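Enoyl-CoA hydratase (Thermus thermophilus, PDB 1WZ8) probably catalyses the reversible addition of water to the double bond of enoyl-CoA thioesters, as a hexameric member of the crotonase family. Local coordinates at residues 75-78 with 79-82; 86-89 with 90-94; 196-199 with 200-203. All blocks are in the same frame, centred on the assembly; numbering follows the deposited sequence.

Contact 1. Residues 75-78 with 79-82; sequences LIEE and MRAS
Met-79 lies over the turn before it: its CG rests 3.1 Å from Leu-75 O, the same carbonyl that accepts the bond from Met-79 N, also at 3.1 Å. With CG anti to the carbonyl carbon (chi1 -61°), the thioether runs back along the helix, and CG meets Leu-75 CD1 at 4.3 Å. Beyond the helix this side chain packs on Leu-86 and Val-89 of helix 83-102 and on Phe-243. A serine in place of Met-79 would probably leave Leu-86, Val-89 and Phe-243 without their shared apolar partner and open a gap between the two helices. On another flank of the helix, Glu-77 and Arg-80 run side by side, and Glu-77 OE1 reaches the guanidinium at its edge, 3.6 Å from NE, a long salt bridge with the carboxylate turned 75° from the guanidinium plane. Glu-77 OE2 is held by Lys-256, and Glu-78 OE1 by Arg-88 NH2 of helix 83-102. Towards the end of helix 73-81 the bonding slackens: Ala-81 N reaches Glu-78 O at 3.3 Å, from above the carbonyl plane, and the bond from Ser-82 N to the same oxygen is weak. Ser-82 then N-caps the next helix through Ala-85 N. Each acid thus finds its main basic partner on another helix, Arg-80 giving Glu-77 only a long salt bridge.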
# COMPACT_ATOMS: atom_id res chain seq x y z
N LEU A 75 10.86 -0.82 34.55
CA LEU A 75 11.08 -0.44 33.15
C LEU A 75 10.22 0.76 32.77
O LEU A 75 10.70 1.70 32.13
CB LEU A 75 10.76 -1.63 32.25
CG LEU A 75 10.82 -1.39 30.74
CD1 LEU A 75 12.15 -0.73 30.36
CD2 LEU A 75 10.66 -2.72 30.03
N ILE A 76 8.95 0.73 33.15
CA ILE A 76 8.04 1.82 32.84
C ILE A 76 8.51 3.12 33.49
O ILE A 76 8.45 4.19 32.87
CB ILE A 76 6.60 1.49 33.31
CG1 ILE A 76 6.08 0.27 32.55
CG2 ILE A 76 5.68 2.69 33.09
CD1 ILE A 76 4.71 -0.19 32.98
N GLU A 77 8.97 3.03 34.73
CA GLU A 77 9.45 4.21 35.44
C GLU A 77 10.71 4.78 34.79
O GLU A 77 10.88 5.99 34.72
CB GLU A 77 9.73 3.88 36.91
CG GLU A 77 8.48 3.61 37.73
CD GLU A 77 7.60 4.84 37.91
OE1 GLU A 77 7.92 5.90 37.33
OE2 GLU A 77 6.58 4.74 38.63
N GLU A 78 11.58 3.89 34.31
CA GLU A 78 12.80 4.32 33.65
C GLU A 78 12.48 5.13 32.40
O GLU A 78 13.07 6.18 32.14
CB GLU A 78 13.66 3.11 33.25
CG GLU A 78 14.86 3.50 32.41
CD GLU A 78 15.62 2.31 31.86
OE1 GLU A 78 14.97 1.38 31.33
OE2 GLU A 78 16.86 2.32 31.93
N MET A 79 11.53 4.62 31.62
CA MET A 79 11.09 5.27 30.39
C MET A 79 10.53 6.66 30.71
O MET A 79 10.85 7.64 30.04
CB MET A 79 10.00 4.44 29.72
CG MET A 79 10.42 3.04 29.31
SD MET A 79 9.01 2.03 28.80
CE MET A 79 8.48 2.88 27.33
N ARG A 80 9.70 6.72 31.74
CA ARG A 80 9.05 7.96 32.16
C ARG A 80 10.00 9.03 32.68
O ARG A 80 9.70 10.22 32.61
CB ARG A 80 8.02 7.65 33.25
CG ARG A 80 6.57 7.70 32.80
CD ARG A 80 5.64 7.34 33.96
NE ARG A 80 5.98 8.07 35.18
CZ ARG A 80 5.81 9.38 35.34
NH1 ARG A 80 5.30 10.11 34.35
NH2 ARG A 80 6.16 9.96 36.48
N ALA A 81 11.15 8.62 33.21
CA ALA A 81 12.09 9.56 33.79
C ALA A 81 13.22 10.07 32.91
O ALA A 81 13.96 10.98 33.31
CB ALA A 81 12.68 8.94 35.06
N SER A 82 13.37 9.52 31.71
CA SER A 82 14.45 9.94 30.82
C SER A 82 14.11 9.85 29.34
O SER A 82 13.59 8.84 28.88
CB SER A 82 15.70 9.10 31.11
OG SER A 82 16.65 9.21 30.07

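Contact 2. Residues 86-89 with 90-94; sequences LLRV and FWEAR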
# COMPACT_ATOMS: atom_id res chain seq x y z
N LEU A 86 13.50 6.49 27.18
CA LEU A 86 12.27 6.34 26.40
C LEU A 86 12.56 5.92 24.96
O LEU A 86 11.97 4.98 24.45
CB LEU A 86 11.47 7.65 26.41
CG LEU A 86 10.09 7.57 25.75
CD1 LEU A 86 9.21 6.62 26.55
CD2 LEU A 86 9.46 8.95 25.69
N LEU A 87 13.48 6.62 24.30
CA LEU A 87 13.79 6.29 22.92
C LEU A 87 14.58 5.00 22.74
O LEU A 87 14.47 4.34 21.71
CB LEU A 87 14.51 7.46 22.23
CG LEU A 87 13.58 8.54 21.66
CD1 LEU A 87 12.75 7.94 20.54
CD2 LEU A 87 12.66 9.11 22.75
N ARG A 88 15.37 4.63 23.74
CA ARG A 88 16.09 3.39 23.59
C ARG A 88 15.11 2.24 23.66
O ARG A 88 15.17 1.29 22.90
CB ARG A 88 17.11 3.29 24.73
CG ARG A 88 17.72 1.89 24.83
CD ARG A 88 18.23 1.59 26.25
NE ARG A 88 17.19 0.94 27.05
CZ ARG A 88 16.99 1.40 28.30
NH1 ARG A 88 17.71 2.41 28.76
NH2 ARG A 88 16.06 0.84 29.07
N VAL A 89 14.13 2.34 24.55
CA VAL A 89 13.09 1.33 24.66
C VAL A 89 12.18 1.35 23.43
O VAL A 89 11.63 0.32 23.04
CB VAL A 89 12.25 1.53 25.95
CG1 VAL A 89 11.10 0.53 26.00
CG2 VAL A 89 13.14 1.35 27.16
N PHE A 90 12.04 2.52 22.81
CA PHE A 90 11.22 2.64 21.60
C PHE A 90 11.72 1.64 20.56
O PHE A 90 10.95 0.83 20.03
CB PHE A 90 11.30 4.05 21.02
CG PHE A 90 10.58 4.21 19.71
CD1 PHE A 90 9.20 4.42 19.68
CD2 PHE A 90 11.27 4.12 18.51
CE1 PHE A 90 8.52 4.54 18.46
CE2 PHE A 90 10.61 4.24 17.29
CZ PHE A 90 9.23 4.45 17.27
N TRP A 91 13.02 1.69 20.28
CA TRP A 91 13.59 0.78 19.30
C TRP A 91 13.60 -0.67 19.77
O TRP A 91 13.52 -1.59 18.96
CB TRP A 91 14.99 1.26 18.91
CG TRP A 91 14.92 2.57 18.20
CD1 TRP A 91 15.30 3.80 18.68
CD2 TRP A 91 14.35 2.81 16.91
NE1 TRP A 91 15.01 4.78 17.77
CE2 TRP A 91 14.42 4.20 16.67
CE3 TRP A 91 13.79 1.98 15.92
CZ2 TRP A 91 13.96 4.78 15.48
CZ3 TRP A 91 13.32 2.57 14.75
CH2 TRP A 91 13.41 3.95 14.54
N GLU A 92 13.68 -0.89 21.08
CA GLU A 92 13.65 -2.24 21.63
C GLU A 92 12.26 -2.85 21.41
O GLU A 92 12.13 -4.01 21.01
CB GLU A 92 13.95 -2.22 23.13
CG GLU A 92 15.41 -2.02 23.47
CD GLU A 92 15.63 -1.89 24.97
OE1 GLU A 92 14.76 -2.33 25.74
OE2 GLU A 92 16.68 -1.34 25.36
N ALA A 93 11.23 -2.05 21.67
CA ALA A 93 9.84 -2.50 21.51
C ALA A 93 9.60 -2.86 20.05
O ALA A 93 8.96 -3.86 19.74
CB ALA A 93 8.89 -1.39 21.94
N ARG A 94 10.13 -2.03 19.16
CA ARG A 94 9.97 -2.29 17.73
C ARG A 94 10.63 -3.62 17.36
O ARG A 94 10.07 -4.41 16.60
CB ARG A 94 10.59 -1.14 16.92
CG ARG A 94 10.66 -1.38 15.41
CD ARG A 94 11.19 -0.13 14.70
NE ARG A 94 11.37 -0.31 13.26
CZ ARG A 94 12.38 -0.97 12.71
NH1 ARG A 94 13.32 -1.53 13.47
NH2 ARG A 94 12.47 -1.06 11.39
O HOH W 1 15.13 -2.01 28.40
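Arg-88 and Glu-92, one turn apart, are joined by a salt bridge in which Arg-88 NE donates to Glu-92 OE2 at 2.9 Å. The carboxylate sits at the guanidinium edge, with the two planes 27° apart, yet the donor approaches OE2 from above the carboxylate plane, 38° out of it. A bend at chi3 (92°) turns NE toward OE2, while the rest of the guanidinium leads on toward Glu-78. A water bridges the other two ends, accepting from Arg-88 NH2 at 3.1 Å and donating to Glu-92 OE1 at 2.7 Å. Both side chains have further partners: Glu-78 binds Arg-88 NH2, while Arg-40 and His-39 hold OE2 and OE1 of Glu-92. Arg-40 and Arg-88 thus share one carboxylate oxygen, which would probably keep Glu-92 ionised.

This polar edge, where Arg-88 is partly exposed, belongs to helix 83-102 of a crotonase-fold subunit, and the opposite character appears where that helix enters the hexamer interfaces. Here Leu-87 CD1 touches Phe-90 CB at 4.2 Å, and Phe-90 CD2 lies 3.6 Å above the Trp-91 ring plane, over its centre, with Trp-91 CE2 at the edge of the phenyl ring. Trp-91 CD1 also closes to 3.2 Å on Leu-87 O, which accepts a weak bond from Trp-91 N. Phe-90 packs against Leu-236 of its own chain and Leu-238 of a third subunit; the indole meets the rings of His-215 and His-219 of a second subunit, the latter edge-to-face. On the side facing helix 229-241, Val-89 and Ala-93 are linked by a backbone bond of 2.8 Å from Ala-93 N to Val-89 O, and their side chains press on that helix.

Contact 3. Residues 196-199 with 200-203; sequences YEKA and LEVA
The ring of Tyr-196 and the side chain of Leu-200 lie alongside each other, pointing the same way, with Leu-200 CB over one face of the ring and Leu-200 CD2 at 3.9 Å from Tyr-196 OH. Tyr-196 CG is anti to the backbone N (chi1 177°), the same turn as in Leu-200, which keeps the two chains in step. The phenol is not left to this apolar neighbour: its OH is hydrogen-bonded to Glu-23 OE2, and Arg-61 makes a cation-pi contact with the ring.

Along the backbone each carbonyl of 196-199 receives the N-H four residues on. The shortest of these bonds, Leu-200 N to Tyr-196 O at 2.8 Å, is nearly collinear with the carbonyl; Ala-203 N meets Ala-199 O at 2.9 Å, and Val-202 N meets Lys-198 O at the same distance. Val-202 CG2 also rests on Lys-198 O, 3.1 Å away.

On the exposed flank Lys-198 NZ donates to Glu-201 OE2 at 3.1 Å, a salt bridge that comes from above the carboxylate plane, 46° out of it. The lysine bends at chi2 (65°) and is extended thereafter, which carries its amine across to the acid. Glu-197, nearby, has a long, weak ion pair with Lys-194.

The apolar side of helix 195-207 lies against the larger sheet: Ala-199 touches strands 57-62, 107-111 and 128-132, Leu-200 reaches strands 12-18 and 57-62, and Val-202 packs on strands 107-111 and 128-132 as well as on Leu-171 of a neighbouring subunit.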
# COMPACT_ATOMS: atom_id res chain seq x y z
N TYR A 196 3.30 -26.55 27.12
CA TYR A 196 4.69 -26.77 26.74
C TYR A 196 4.85 -28.02 25.88
O TYR A 196 5.54 -28.01 24.86
CB TYR A 196 5.59 -26.88 27.97
CG TYR A 196 7.03 -27.17 27.59
CD1 TYR A 196 7.80 -26.23 26.92
CD2 TYR A 196 7.60 -28.41 27.87
CE1 TYR A 196 9.10 -26.52 26.52
CE2 TYR A 196 8.90 -28.71 27.48
CZ TYR A 196 9.65 -27.76 26.81
OH TYR A 196 10.94 -28.05 26.41
N GLU A 197 4.21 -29.12 26.29
CA GLU A 197 4.30 -30.37 25.55
C GLU A 197 3.88 -30.22 24.09
O GLU A 197 4.57 -30.70 23.18
CB GLU A 197 3.43 -31.44 26.22
CG GLU A 197 3.24 -32.70 25.41
CD GLU A 197 2.45 -33.76 26.16
OE1 GLU A 197 2.95 -34.25 27.19
OE2 GLU A 197 1.32 -34.09 25.72
N LYS A 198 2.74 -29.57 23.85
CA LYS A 198 2.24 -29.37 22.49
C LYS A 198 3.12 -28.39 21.73
O LYS A 198 3.38 -28.57 20.54
CB LYS A 198 0.80 -28.85 22.52
CG LYS A 198 0.17 -28.64 21.15
CD LYS A 198 0.01 -29.96 20.38
CE LYS A 198 -0.68 -29.75 19.04
NZ LYS A 198 -0.89 -31.03 18.30
N ALA A 199 3.56 -27.33 22.40
CA ALA A 199 4.41 -26.35 21.75
C ALA A 199 5.71 -27.01 21.27
O ALA A 199 6.18 -26.75 20.17
CB ALA A 199 4.72 -25.20 22.70
N LEU A 200 6.27 -27.87 22.11
CA LEU A 200 7.51 -28.56 21.75
C LEU A 200 7.25 -29.49 20.56
O LEU A 200 8.08 -29.59 19.65
CB LEU A 200 8.03 -29.37 22.95
CG LEU A 200 9.31 -30.16 22.71
CD1 LEU A 200 10.41 -29.23 22.23
CD2 LEU A 200 9.71 -30.89 23.98
N GLU A 201 6.11 -30.15 20.56
CA GLU A 201 5.74 -31.05 19.47
C GLU A 201 5.67 -30.27 18.16
O GLU A 201 6.13 -30.74 17.10
CB GLU A 201 4.38 -31.69 19.77
CG GLU A 201 3.89 -32.65 18.68
CD GLU A 201 2.44 -33.05 18.88
OE1 GLU A 201 2.10 -33.56 19.97
OE2 GLU A 201 1.64 -32.84 17.95
N VAL A 202 5.08 -29.09 18.22
CA VAL A 202 4.96 -28.23 17.05
C VAL A 202 6.35 -27.82 16.58
O VAL A 202 6.67 -27.90 15.39
CB VAL A 202 4.12 -26.96 17.38
CG1 VAL A 202 4.13 -26.01 16.19
CG2 VAL A 202 2.69 -27.36 17.72
N ALA A 203 7.18 -27.38 17.52
CA ALA A 203 8.53 -26.95 17.19
C ALA A 203 9.32 -28.09 16.55
O ALA A 203 10.03 -27.89 15.57
CB ALA A 203 9.25 -26.44 18.43

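Contacts 1, 2 and 3 follow one another in series along the chain. The first two lie on consecutive helices, 73-81 and 83-102, with centres about 11 Å apart. They touch directly: Glu-78 OE1 meets Arg-88 NH2 in a salt bridge of 2.6 Å, and Met-79 and Leu-75 pack on Val-89. Contact 3, on helix 195-207, lies on the other side of the chain's centre, about 36 Å from contact 1 and 31 Å from contact 2, centre to centre, and touches neither. Contacts 1 and 2 thus belong to a pair of packed helices, whereas contact 3 belongs to a helix laid on the six-stranded sheet; contacts 2 and 3 also meet other subunits of the hexamer.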